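Long-range contacts in putative diguanylate cyclase (GGDEF) with PAS/PAC domain (Rhodopseudomonas palustris, PDB 3LIF), which probably makes cyclic di-GMP from two GTP molecules, and is represented here by its extracellular sensor domain, of the PDC (double Cache) type: residues 112-117 with 128-133; 96-101 with 116-121; 31-36 with 227-232; 170-175 with 233-238; 55-60 with 82-87. All coordinates share one frame; numbering follows the deposited sequence.

Contacts 1 and 4 are buried antiparallel strand pairs, one in each of the two five-stranded sheets, and both rest on main-chain hydrogen bonds. Contact 3 lies between them and touches both, setting the long helix 5-47 against a turn of the second sheet through aromatic packing that gives way to polar, exposed side chains. Contact 2 shares G116 and P117 with contact 1 but sits nearer the surface, where a salt bridge and stacked guanidinium groups replace the strand pairing. Contact 5, at the far edge of the first sheet, is buried again and joins helix to strand by a ring pair and one side-chain hydrogen bond; its centre lies about 33 Å from that of contact 4.

Contact 1. Residues 112-117 with 128-133; sequences LLITGP and FVVSRR
G116, followed by a cis peptide bond to P117, lies against the F128 ring, with G116 C 3.4 Å from F128 CE2. A CB here would run into that ring, and the G116 phi of 162° would press it against T115 O, a backbone shape only glycine takes easily. F128 CG stands anti to its carbonyl carbon (chi1 -75°), which lays the ring along G116 and P117, with P117 CA over one face near the rim. The two strands form an antiparallel hairpin. T115 and V129 are a hydrogen-bonded pair (T115 N to V129 O 2.8 Å), as are L113 and S131, though the bond from S131 N is weak. On their face a water gives a hydrogen bond to L113 O (2.9 Å) and bonds T115 OG1 and S131 OG, so small hydroxyl residues suit this place. I114 and V130 face the other way. Y100 of helix 99-106 covers the hydroxyl side, F32 of helix 5-47 packs on L112 and I114, and strand 141-149 bonds the far edge of 128-133.

Contact 2. Residues 96-101 with 116-121; sequences SDRSYF and GPIQSR
The guanidinium groups of R98 and R121 lie flat on one another, centres 3.7 Å apart and planes at 9°. I118 covers the opposite face of R98 with its aliphatic branches. At the R98 edge, NH2 gives a hydrogen bond to Q119 O (2.7 Å) from above the carbonyl plane, and NH1 gives one to a water that also accepts from Q119 N. D97 and R121 form an end-on salt bridge, OD1 to NH2 2.8 Å and OD2 to NH1 2.9 Å, both by syn lone pairs. R121 bends at chi2 (-89°) to bring its plane over R98. Through R98, at the N-cap of helix 99-106, the cluster joins that helix to the end of strand 113-119 in the first PDC sheet. With a lysine in place of R121 the flat group is gone, which would probably uncover one face of R98 and leave one D97 oxygen without its mate. Y100 turns a ring edge to I118, and its OH, like R98 NE, bonds a methylpentanediol, probably a crystallisation additive.

Contact 3. Residues 31-36 with 227-232; sequences TFQGAD and VSRYPL
F32 and Y230 make the close-packed half of this contact: F32 CB stands over the centre of the Y230 ring in a CH-pi contact, 3.7 Å from Y230 CZ. With CG anti to the carbonyl carbon (chi1 -73°), the F32 ring is carried past the tyrosine to L232, whose CD1 makes a second CH-pi contact over its face, 3.4 Å from F32 CE1. The two rings meet obliquely, planes at 39°. Large apolar groups suit this inner side, where I114 of the first sheet also touches F32 and L232. Toward the outside the packing becomes polar and less certain. Q33 and R229 come together here, but their modelled ends overlap and no bond can be read. R229 is exposed on the type II turn from V227 to Y230, and V227 N bonds L232 O across the base of the loop. This is a hairpin connection of the second PDC sheet laid on the long N-terminal helix, the element that runs along both modules in sensors of this fold.

Contact 4. Residues 170-175 with 233-238; sequences SLLHSD and VVTVAR
V233 opens the pairing with a bond in each direction to L172: V233 N gives to L172 O at 2.6 Å, and L172 N gives to V233 O at 2.8 Å, the latter almost straight at 175°. Its CG2 branch reaches past the strand to S174 CA, 3.9 Å away, packing where the first segment leaves the sheet. V234 comes next as a non-hydrogen-bonded pair with L171, its side chain on the other face; V234 CG1 and L171 CD1 touch at 4.0 Å, apolar branches crossing obliquely. Branched valines suit such extended backbone and fill the space close to it. The two strands are neighbours in the middle of the second antiparallel sheet, strand order 2-1-5-4-3, within the sensor module that probably lies nearer the membrane. T235 returns to the face of V233 and pairs with S170: S170 N gives to T235 O, and T235 N gives back to S170 O, both at 2.9 Å. With chi1 67°, T235 sets OG1 over S170 CB and leaves CG2 anti to the carbonyl carbon, from where it meets L172 CD1 at 3.7 Å. A threonine thus offers a methyl to the leucine and keeps its small hydroxyl beside the serine CB. Helix 195-203 covers L172, V233 and T235, while A25 of helix 5-47 packs on V234 and I180 on L171.

Contact 5. Residues 55-60 with 82-87; sequences VFNERL and LTYASV
F56 drives the edge of its ring into the face of Y84 in a T-shaped pair, F56 CD2 lying 3.7 Å from Y84 CG, with ring planes at 88°. One turn on, L60 CD1 rests 4.1 Å from Y84 CB, and L60 O lies 3.3 Å from CB of S86, just beyond the strand; a small serine lets helix and chain come this close. Between them N57 supplies the polar link: A85 N gives a hydrogen bond to N57 OD1 at 3.1 Å and 158°, arriving above the amide plane, while the same oxygen lies at the edge of the Y84 ring. N57 holds CG anti to its carbonyl carbon (chi1 -66°), which swings the amide from the helix side across to the strand. Strand 82-85 is an outermost strand of the first PDC sheet within this chain, and helix 55-66 packs against it. Replacing N57 by an alanine removes the amide, which would probably leave the A85 N-H without its mate and open a gap beside Y84. Farther out, Y84 OH is held by P52 O, the F56 ring lies nearly parallel to that of F45 of helix 5-47, and S86 is held through both side chain and carbonyl, its OG bonded to V73 N and its O to R61 NH2.

Contact 1. Residues 112-117 with 128-133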
# COMPACT_ATOMS: atom_id res chain seq x y z
N LEU A 112 4.28 -9.75 -5.73
CA LEU A 112 3.17 -9.35 -4.87
C LEU A 112 2.40 -8.40 -5.79
O LEU A 112 3.01 -7.54 -6.36
CB LEU A 112 3.72 -8.53 -3.78
CG LEU A 112 3.40 -8.90 -2.36
CD1 LEU A 112 3.28 -7.60 -1.49
CD2 LEU A 112 2.17 -9.73 -2.25
N LEU A 113 1.10 -8.56 -6.02
CA LEU A 113 0.42 -7.63 -6.93
C LEU A 113 -0.34 -6.71 -6.03
O LEU A 113 -0.94 -7.18 -5.02
CB LEU A 113 -0.57 -8.34 -7.80
CG LEU A 113 -1.11 -7.79 -9.13
CD1 LEU A 113 -2.68 -7.98 -9.12
CD2 LEU A 113 -0.72 -6.40 -9.59
N ILE A 114 -0.29 -5.42 -6.35
CA ILE A 114 -1.06 -4.47 -5.53
C ILE A 114 -2.23 -3.97 -6.31
O ILE A 114 -2.07 -3.52 -7.41
CB ILE A 114 -0.23 -3.26 -5.07
CG1 ILE A 114 1.01 -3.73 -4.30
CG2 ILE A 114 -1.12 -2.28 -4.24
CD1 ILE A 114 1.95 -2.68 -4.15
N THR A 115 -3.41 -4.08 -5.75
CA THR A 115 -4.61 -3.83 -6.53
C THR A 115 -5.52 -2.98 -5.68
O THR A 115 -5.62 -3.20 -4.46
CB THR A 115 -5.32 -5.16 -6.74
OG1 THR A 115 -4.51 -5.97 -7.59
CG2 THR A 115 -6.68 -4.94 -7.35
N GLY A 116 -6.17 -2.01 -6.30
CA GLY A 116 -7.06 -1.10 -5.53
C GLY A 116 -7.37 0.19 -6.27
O GLY A 116 -6.69 0.51 -7.23
N PRO A 117 -8.37 0.92 -5.80
CA PRO A 117 -9.11 0.52 -4.61
C PRO A 117 -10.29 -0.38 -5.00
O PRO A 117 -10.86 -0.19 -6.05
CB PRO A 117 -9.66 1.85 -4.08
CG PRO A 117 -9.67 2.80 -5.29
CD PRO A 117 -8.87 2.18 -6.38
N PHE A 128 -7.13 -1.30 -0.39
CA PHE A 128 -6.18 -1.88 -1.32
C PHE A 128 -5.77 -3.26 -0.83
O PHE A 128 -5.87 -3.60 0.37
CB PHE A 128 -4.93 -1.01 -1.43
CG PHE A 128 -5.14 0.20 -2.22
CD1 PHE A 128 -5.87 1.25 -1.70
CD2 PHE A 128 -4.64 0.27 -3.53
CE1 PHE A 128 -6.09 2.38 -2.45
CE2 PHE A 128 -4.83 1.39 -4.32
CZ PHE A 128 -5.57 2.46 -3.78
N VAL A 129 -5.22 -4.03 -1.75
CA VAL A 129 -5.07 -5.42 -1.51
C VAL A 129 -3.82 -5.87 -2.22
O VAL A 129 -3.41 -5.24 -3.22
CB VAL A 129 -6.33 -6.13 -2.07
CG1 VAL A 129 -6.01 -7.20 -3.11
CG2 VAL A 129 -7.17 -6.59 -0.97
N VAL A 130 -3.27 -6.98 -1.76
CA VAL A 130 -1.98 -7.45 -2.22
C VAL A 130 -2.19 -8.96 -2.49
O VAL A 130 -3.03 -9.61 -1.79
CB VAL A 130 -0.99 -7.19 -1.04
CG1 VAL A 130 -0.91 -8.38 -0.04
CG2 VAL A 130 0.33 -6.69 -1.50
N SER A 131 -1.52 -9.52 -3.51
CA SER A 131 -1.87 -10.88 -3.89
C SER A 131 -0.77 -11.65 -4.62
O SER A 131 0.07 -11.07 -5.32
CB SER A 131 -3.18 -10.88 -4.74
OG SER A 131 -2.96 -10.45 -6.09
N ARG A 132 -0.82 -12.98 -4.50
CA ARG A 132 0.18 -13.86 -5.15
C ARG A 132 -0.46 -15.05 -5.86
O ARG A 132 -1.41 -15.67 -5.35
CB ARG A 132 1.34 -14.26 -4.17
CG ARG A 132 2.62 -13.45 -4.45
CD ARG A 132 3.73 -13.50 -3.36
NE ARG A 132 4.79 -14.42 -3.79
CZ ARG A 132 4.78 -14.87 -5.03
NH1 ARG A 132 3.80 -14.43 -5.84
NH2 ARG A 132 5.71 -15.69 -5.47
N ARG A 133 0.05 -15.39 -7.03
CA ARG A 133 -0.37 -16.60 -7.75
C ARG A 133 -0.07 -17.92 -7.04
O ARG A 133 1.10 -18.18 -6.74
CB ARG A 133 0.36 -16.66 -9.06
CG ARG A 133 0.01 -17.84 -9.89
CD ARG A 133 1.08 -18.04 -10.94
NE ARG A 133 0.47 -18.07 -12.25
CZ ARG A 133 0.48 -19.12 -13.06
NH1 ARG A 133 1.11 -20.24 -12.66
NH2 ARG A 133 -0.15 -19.03 -14.24
O HOH W 1 -3.68 -7.70 -5.67

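Contact 2. Residues 96-101 with 116-121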
# COMPACT_ATOMS: atom_id res chain seq x y z
N SER A 96 -14.01 -14.69 -9.38
CA SER A 96 -13.32 -14.75 -10.68
C SER A 96 -13.51 -13.50 -11.52
O SER A 96 -12.89 -13.36 -12.58
CB SER A 96 -13.86 -15.92 -11.47
OG SER A 96 -15.27 -15.79 -11.44
N ASP A 97 -14.34 -12.58 -11.06
CA ASP A 97 -14.44 -11.36 -11.82
C ASP A 97 -13.28 -10.40 -11.45
O ASP A 97 -12.99 -9.46 -12.16
CB ASP A 97 -15.77 -10.72 -11.62
CG ASP A 97 -15.91 -10.17 -10.23
OD1 ASP A 97 -16.14 -8.96 -10.10
OD2 ASP A 97 -15.77 -10.91 -9.23
N ARG A 98 -12.61 -10.68 -10.35
CA ARG A 98 -11.75 -9.74 -9.72
C ARG A 98 -10.43 -9.64 -10.51
O ARG A 98 -9.92 -10.66 -10.98
CB ARG A 98 -11.56 -10.27 -8.33
CG ARG A 98 -11.61 -9.27 -7.28
CD ARG A 98 -12.89 -8.54 -7.21
NE ARG A 98 -13.09 -8.10 -5.84
CZ ARG A 98 -13.67 -6.96 -5.49
NH1 ARG A 98 -14.11 -6.15 -6.43
NH2 ARG A 98 -13.80 -6.65 -4.19
N SER A 99 -9.92 -8.42 -10.74
CA SER A 99 -8.76 -8.27 -11.67
C SER A 99 -7.51 -8.98 -11.22
O SER A 99 -6.74 -9.55 -12.04
CB SER A 99 -8.36 -6.80 -11.90
OG SER A 99 -8.19 -6.20 -10.66
N TYR A 100 -7.26 -8.91 -9.93
CA TYR A 100 -6.08 -9.61 -9.44
C TYR A 100 -6.18 -11.08 -9.73
O TYR A 100 -5.14 -11.72 -10.02
CB TYR A 100 -5.83 -9.37 -7.98
CG TYR A 100 -6.92 -9.84 -7.05
CD1 TYR A 100 -7.86 -8.94 -6.58
CD2 TYR A 100 -7.00 -11.17 -6.59
CE1 TYR A 100 -8.82 -9.31 -5.69
CE2 TYR A 100 -8.00 -11.56 -5.68
CZ TYR A 100 -8.89 -10.60 -5.24
OH TYR A 100 -9.92 -10.87 -4.38
N PHE A 101 -7.40 -11.64 -9.66
CA PHE A 101 -7.56 -13.04 -9.96
C PHE A 101 -7.29 -13.26 -11.41
O PHE A 101 -6.48 -14.12 -11.77
CB PHE A 101 -8.93 -13.57 -9.62
CG PHE A 101 -9.21 -14.92 -10.23
CD1 PHE A 101 -8.75 -16.06 -9.62
CD2 PHE A 101 -9.93 -15.04 -11.41
CE1 PHE A 101 -9.01 -17.30 -10.15
CE2 PHE A 101 -10.15 -16.31 -11.98
CZ PHE A 101 -9.68 -17.43 -11.35
N GLY A 116 -6.17 -2.01 -6.30
CA GLY A 116 -7.06 -1.10 -5.53
C GLY A 116 -7.37 0.19 -6.27
O GLY A 116 -6.69 0.51 -7.23
N PRO A 117 -8.37 0.92 -5.80
CA PRO A 117 -9.11 0.52 -4.61
C PRO A 117 -10.29 -0.38 -5.00
O PRO A 117 -10.86 -0.19 -6.05
CB PRO A 117 -9.66 1.85 -4.08
CG PRO A 117 -9.67 2.80 -5.29
CD PRO A 117 -8.87 2.18 -6.38
N ILE A 118 -10.63 -1.37 -4.17
CA ILE A 118 -11.80 -2.18 -4.42
C ILE A 118 -12.59 -2.33 -3.15
O ILE A 118 -12.12 -2.07 -2.02
CB ILE A 118 -11.46 -3.59 -4.92
CG1 ILE A 118 -10.62 -4.35 -3.85
CG2 ILE A 118 -10.83 -3.54 -6.33
CD1 ILE A 118 -9.86 -5.64 -4.40
N GLN A 119 -13.85 -2.72 -3.32
CA GLN A 119 -14.69 -2.81 -2.17
C GLN A 119 -14.61 -4.26 -1.66
O GLN A 119 -15.05 -5.19 -2.35
CB GLN A 119 -16.09 -2.37 -2.51
CG GLN A 119 -16.90 -2.37 -1.27
CD GLN A 119 -18.31 -1.90 -1.49
OE1 GLN A 119 -19.00 -1.55 -0.54
NE2 GLN A 119 -18.74 -1.87 -2.74
N SER A 120 -13.96 -4.44 -0.51
CA SER A 120 -13.57 -5.75 -0.08
C SER A 120 -14.76 -6.68 -0.03
O SER A 120 -15.71 -6.42 0.70
CB SER A 120 -12.99 -5.66 1.33
OG SER A 120 -13.14 -6.86 2.09
N ARG A 121 -14.70 -7.78 -0.78
CA ARG A 121 -15.68 -8.86 -0.67
C ARG A 121 -15.67 -9.61 0.67
O ARG A 121 -16.35 -10.63 0.77
CB ARG A 121 -15.48 -9.90 -1.76
CG ARG A 121 -15.46 -9.37 -3.19
CD ARG A 121 -16.82 -9.32 -3.83
NE ARG A 121 -16.93 -8.61 -5.11
CZ ARG A 121 -16.56 -9.09 -6.29
NH1 ARG A 121 -16.00 -10.27 -6.42
NH2 ARG A 121 -16.73 -8.39 -7.38
O HOH W 2 -15.19 -3.56 -5.59

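Contact 3. Residues 31-36 with 227-232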
# COMPACT_ATOMS: atom_id res chain seq x y z
N THR A 31 7.55 -2.93 4.96
CA THR A 31 6.19 -3.41 5.25
C THR A 31 5.64 -4.34 4.16
O THR A 31 5.17 -5.43 4.43
CB THR A 31 5.24 -2.28 5.39
OG1 THR A 31 5.70 -1.40 6.42
CG2 THR A 31 3.87 -2.81 5.73
N PHE A 32 5.72 -3.91 2.91
CA PHE A 32 5.33 -4.82 1.83
C PHE A 32 6.17 -6.10 1.79
O PHE A 32 5.61 -7.18 1.57
CB PHE A 32 5.23 -4.11 0.47
CG PHE A 32 4.02 -3.23 0.39
CD1 PHE A 32 4.03 -1.95 0.91
CD2 PHE A 32 2.82 -3.72 -0.12
CE1 PHE A 32 2.89 -1.15 0.89
CE2 PHE A 32 1.70 -2.91 -0.19
CZ PHE A 32 1.72 -1.65 0.35
N GLN A 33 7.48 -5.98 2.03
CA GLN A 33 8.36 -7.12 2.02
C GLN A 33 7.84 -8.10 3.06
O GLN A 33 7.70 -9.29 2.84
CB GLN A 33 9.70 -6.67 2.48
CG GLN A 33 10.83 -7.57 2.13
CD GLN A 33 11.62 -6.89 1.02
OE1 GLN A 33 12.74 -6.42 1.25
NE2 GLN A 33 11.02 -6.80 -0.19
N GLY A 34 7.51 -7.57 4.22
CA GLY A 34 7.02 -8.41 5.28
C GLY A 34 5.87 -9.25 4.77
O GLY A 34 5.81 -10.44 5.04
N ALA A 35 4.96 -8.61 4.02
CA ALA A 35 3.74 -9.20 3.56
C ALA A 35 4.09 -10.17 2.46
O ALA A 35 3.55 -11.27 2.42
CB ALA A 35 2.80 -8.12 3.04
N ASP A 36 5.01 -9.78 1.59
CA ASP A 36 5.42 -10.68 0.53
C ASP A 36 5.88 -12.00 1.13
O ASP A 36 5.46 -13.09 0.75
CB ASP A 36 6.55 -10.08 -0.22
CG ASP A 36 6.69 -10.66 -1.60
OD1 ASP A 36 5.92 -11.65 -1.89
OD2 ASP A 36 7.49 -10.09 -2.41
N VAL A 227 9.28 4.41 -3.84
CA VAL A 227 9.51 3.38 -2.88
C VAL A 227 10.29 2.20 -3.51
O VAL A 227 9.89 1.53 -4.45
CB VAL A 227 8.18 2.89 -2.35
CG1 VAL A 227 8.34 1.50 -1.62
CG2 VAL A 227 7.53 3.95 -1.53
N SER A 228 11.45 1.95 -2.98
CA SER A 228 12.20 0.86 -3.54
C SER A 228 11.44 -0.51 -3.62
O SER A 228 10.82 -0.95 -2.64
CB SER A 228 13.53 0.75 -2.80
OG SER A 228 14.00 -0.53 -3.03
N ARG A 229 11.47 -1.14 -4.80
CA ARG A 229 11.06 -2.52 -4.94
C ARG A 229 9.53 -2.77 -5.07
O ARG A 229 9.11 -3.94 -5.16
CB ARG A 229 11.65 -3.31 -3.76
CG ARG A 229 12.31 -4.62 -4.13
CD ARG A 229 13.61 -4.91 -3.41
NE ARG A 229 13.41 -5.45 -2.08
CZ ARG A 229 13.95 -4.90 -0.99
NH1 ARG A 229 14.70 -3.80 -1.10
NH2 ARG A 229 13.74 -5.43 0.20
N TYR A 230 8.71 -1.70 -5.06
CA TYR A 230 7.25 -1.75 -5.29
C TYR A 230 6.83 -0.47 -6.00
O TYR A 230 7.40 0.57 -5.73
CB TYR A 230 6.46 -1.88 -3.98
CG TYR A 230 6.88 -3.08 -3.22
CD1 TYR A 230 6.31 -4.32 -3.51
CD2 TYR A 230 7.90 -3.02 -2.27
CE1 TYR A 230 6.71 -5.46 -2.88
CE2 TYR A 230 8.34 -4.20 -1.61
CZ TYR A 230 7.73 -5.42 -1.94
OH TYR A 230 8.08 -6.60 -1.31
N PRO A 231 5.81 -0.54 -6.90
CA PRO A 231 5.36 0.70 -7.58
C PRO A 231 4.58 1.68 -6.65
O PRO A 231 3.39 1.97 -6.87
CB PRO A 231 4.43 0.17 -8.66
CG PRO A 231 3.81 -1.11 -8.04
CD PRO A 231 4.92 -1.69 -7.16
N LEU A 232 5.24 2.18 -5.61
CA LEU A 232 4.63 3.10 -4.65
C LEU A 232 5.49 4.38 -4.59
O LEU A 232 6.65 4.34 -4.94
CB LEU A 232 4.55 2.44 -3.28
CG LEU A 232 3.77 1.12 -3.30
CD1 LEU A 232 3.79 0.42 -1.94
CD2 LEU A 232 2.31 1.39 -3.70

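Contact 4. Residues 170-175 with 233-238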
# COMPACT_ATOMS: atom_id res chain seq x y z
N SER A 170 1.85 11.10 2.56
CA SER A 170 1.03 10.24 1.71
C SER A 170 1.74 9.03 1.24
O SER A 170 2.99 9.05 1.01
CB SER A 170 0.60 10.97 0.47
OG SER A 170 -0.18 12.03 0.89
N LEU A 171 0.96 7.98 1.02
CA LEU A 171 1.50 6.82 0.35
C LEU A 171 0.71 6.68 -0.93
O LEU A 171 -0.51 6.54 -0.88
CB LEU A 171 1.34 5.59 1.23
CG LEU A 171 1.77 4.29 0.55
CD1 LEU A 171 3.19 4.30 0.20
CD2 LEU A 171 1.45 3.07 1.38
N LEU A 172 1.39 6.75 -2.07
CA LEU A 172 0.69 6.63 -3.33
C LEU A 172 1.22 5.53 -4.24
O LEU A 172 2.34 5.02 -4.07
CB LEU A 172 0.64 7.94 -4.11
CG LEU A 172 0.23 9.18 -3.30
CD1 LEU A 172 1.48 10.09 -3.06
CD2 LEU A 172 -0.87 9.93 -4.00
N HIS A 173 0.38 5.15 -5.20
CA HIS A 173 0.83 4.18 -6.15
C HIS A 173 1.58 4.98 -7.18
O HIS A 173 1.24 6.17 -7.49
CB HIS A 173 -0.34 3.48 -6.80
CG HIS A 173 0.05 2.35 -7.68
ND1 HIS A 173 0.53 2.55 -8.97
CD2 HIS A 173 0.03 1.00 -7.47
CE1 HIS A 173 0.78 1.36 -9.51
NE2 HIS A 173 0.51 0.41 -8.62
N SER A 174 2.61 4.36 -7.72
CA SER A 174 3.31 4.95 -8.82
C SER A 174 2.39 5.60 -9.88
O SER A 174 2.78 6.55 -10.52
CB SER A 174 4.12 3.86 -9.44
OG SER A 174 4.63 4.36 -10.62
N ASP A 175 1.17 5.10 -10.07
CA ASP A 175 0.27 5.67 -11.11
C ASP A 175 -0.69 6.71 -10.61
O ASP A 175 -1.63 7.08 -11.31
CB ASP A 175 -0.53 4.58 -11.88
CG ASP A 175 -1.52 3.82 -10.99
OD1 ASP A 175 -2.09 4.35 -9.97
OD2 ASP A 175 -1.71 2.63 -11.32
N VAL A 233 4.93 5.49 -4.15
CA VAL A 233 5.70 6.70 -3.92
C VAL A 233 5.33 7.19 -2.53
O VAL A 233 4.21 7.00 -2.09
CB VAL A 233 5.28 7.77 -4.91
CG1 VAL A 233 6.20 9.00 -4.83
CG2 VAL A 233 5.30 7.19 -6.29
N VAL A 234 6.24 7.83 -1.81
CA VAL A 234 5.82 8.43 -0.55
C VAL A 234 6.02 9.90 -0.70
O VAL A 234 6.94 10.31 -1.44
CB VAL A 234 6.68 7.98 0.62
CG1 VAL A 234 6.35 6.55 0.99
CG2 VAL A 234 8.17 8.11 0.25
N THR A 235 5.20 10.70 -0.03
CA THR A 235 5.45 12.14 -0.02
C THR A 235 5.36 12.67 1.41
O THR A 235 4.54 12.16 2.15
CB THR A 235 4.42 12.88 -0.86
OG1 THR A 235 3.13 12.77 -0.23
CG2 THR A 235 4.36 12.32 -2.30
N VAL A 236 6.20 13.65 1.79
CA VAL A 236 6.08 14.40 3.06
C VAL A 236 5.99 15.85 2.72
O VAL A 236 6.80 16.34 1.94
CB VAL A 236 7.38 14.47 3.89
CG1 VAL A 236 7.06 14.32 5.33
CG2 VAL A 236 8.39 13.48 3.49
N ALA A 237 5.10 16.57 3.38
CA ALA A 237 4.96 18.01 3.14
C ALA A 237 4.76 18.78 4.44
O ALA A 237 4.28 18.22 5.42
CB ALA A 237 3.81 18.28 2.24
N ARG A 238 5.19 20.04 4.44
CA ARG A 238 4.87 20.99 5.52
C ARG A 238 4.67 22.40 4.99
O ARG A 238 5.33 22.80 4.05
CB ARG A 238 5.91 20.96 6.66
CG ARG A 238 7.34 21.41 6.37
CD ARG A 238 8.09 21.87 7.69
NE ARG A 238 8.56 20.80 8.61
CZ ARG A 238 9.84 20.35 8.70
NH1 ARG A 238 10.82 20.84 7.96
NH2 ARG A 238 10.16 19.38 9.55

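Contact 5. Residues 55-60 with 82-87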
# COMPACT_ATOMS: atom_id res chain seq x y z
N VAL A 55 -9.29 -26.42 9.41
CA VAL A 55 -8.42 -25.93 10.47
C VAL A 55 -7.59 -24.71 10.01
O VAL A 55 -7.43 -23.72 10.76
CB VAL A 55 -7.48 -27.03 11.07
CG1 VAL A 55 -6.14 -27.18 10.22
CG2 VAL A 55 -7.19 -26.68 12.54
N PHE A 56 -7.07 -24.83 8.79
CA PHE A 56 -6.43 -23.77 8.03
C PHE A 56 -7.10 -22.39 8.14
O PHE A 56 -6.44 -21.36 8.22
CB PHE A 56 -6.38 -24.21 6.58
CG PHE A 56 -5.39 -23.47 5.76
CD1 PHE A 56 -4.07 -23.40 6.16
CD2 PHE A 56 -5.78 -22.83 4.59
CE1 PHE A 56 -3.12 -22.71 5.41
CE2 PHE A 56 -4.83 -22.11 3.82
CZ PHE A 56 -3.49 -22.06 4.22
N ASN A 57 -8.42 -22.34 8.16
CA ASN A 57 -9.03 -21.06 8.41
C ASN A 57 -8.55 -20.42 9.71
O ASN A 57 -8.31 -19.21 9.76
CB ASN A 57 -10.54 -21.17 8.37
CG ASN A 57 -11.04 -21.52 6.99
OD1 ASN A 57 -10.42 -21.19 5.98
ND2 ASN A 57 -12.18 -22.19 6.94
N GLU A 58 -8.39 -21.22 10.76
CA GLU A 58 -7.81 -20.73 12.03
C GLU A 58 -6.37 -20.32 11.82
O GLU A 58 -5.96 -19.31 12.32
CB GLU A 58 -7.85 -21.82 13.10
CG GLU A 58 -9.23 -22.03 13.71
CD GLU A 58 -9.88 -20.71 14.15
OE1 GLU A 58 -9.39 -20.08 15.14
OE2 GLU A 58 -10.88 -20.28 13.47
N ARG A 59 -5.61 -21.12 11.09
CA ARG A 59 -4.22 -20.79 10.83
C ARG A 59 -4.20 -19.39 10.21
O ARG A 59 -3.45 -18.50 10.70
CB ARG A 59 -3.52 -21.84 9.95
CG ARG A 59 -2.04 -22.21 10.31
CD ARG A 59 -1.16 -22.76 9.09
NE ARG A 59 -0.62 -21.68 8.21
CZ ARG A 59 0.66 -21.33 8.06
NH1 ARG A 59 1.62 -21.96 8.71
NH2 ARG A 59 0.97 -20.35 7.25
N LEU A 60 -5.01 -19.17 9.16
CA LEU A 60 -5.11 -17.85 8.50
C LEU A 60 -5.53 -16.76 9.46
O LEU A 60 -5.03 -15.65 9.40
CB LEU A 60 -6.08 -17.88 7.33
CG LEU A 60 -5.59 -18.73 6.16
CD1 LEU A 60 -6.49 -18.52 5.02
CD2 LEU A 60 -4.21 -18.40 5.74
N LEU A 82 -13.87 -18.58 -3.52
CA LEU A 82 -13.16 -18.40 -2.27
C LEU A 82 -13.25 -19.68 -1.48
O LEU A 82 -14.31 -20.08 -1.09
CB LEU A 82 -13.77 -17.23 -1.50
CG LEU A 82 -13.47 -16.75 -0.07
CD1 LEU A 82 -13.07 -17.84 0.96
CD2 LEU A 82 -12.51 -15.52 -0.03
N THR A 83 -12.13 -20.33 -1.22
CA THR A 83 -12.14 -21.54 -0.41
C THR A 83 -11.72 -21.47 1.06
O THR A 83 -12.16 -22.27 1.85
CB THR A 83 -11.22 -22.55 -1.05
OG1 THR A 83 -9.92 -21.96 -1.15
CG2 THR A 83 -11.76 -22.93 -2.42
N TYR A 84 -10.84 -20.55 1.43
CA TYR A 84 -10.44 -20.37 2.84
C TYR A 84 -10.27 -18.88 3.12
O TYR A 84 -10.05 -18.08 2.17
CB TYR A 84 -9.10 -21.04 3.12
CG TYR A 84 -9.02 -22.50 2.76
CD1 TYR A 84 -9.37 -23.49 3.69
CD2 TYR A 84 -8.60 -22.90 1.49
CE1 TYR A 84 -9.29 -24.84 3.37
CE2 TYR A 84 -8.52 -24.24 1.15
CZ TYR A 84 -8.87 -25.20 2.11
OH TYR A 84 -8.78 -26.52 1.79
N ALA A 85 -10.32 -18.53 4.41
CA ALA A 85 -10.18 -17.16 4.83
C ALA A 85 -9.96 -16.99 6.35
O ALA A 85 -10.35 -17.85 7.16
CB ALA A 85 -11.36 -16.40 4.41
N SER A 86 -9.31 -15.89 6.75
CA SER A 86 -9.15 -15.63 8.15
C SER A 86 -10.41 -15.06 8.68
O SER A 86 -10.51 -14.78 9.83
CB SER A 86 -8.00 -14.68 8.42
OG SER A 86 -8.00 -13.64 7.47
N VAL A 87 -11.41 -14.88 7.84
CA VAL A 87 -12.64 -14.37 8.41
C VAL A 87 -13.59 -15.51 8.72
O VAL A 87 -13.39 -16.66 8.28
CB VAL A 87 -13.36 -13.37 7.47
CG1 VAL A 87 -14.17 -12.42 8.31
CG2 VAL A 87 -12.36 -12.57 6.70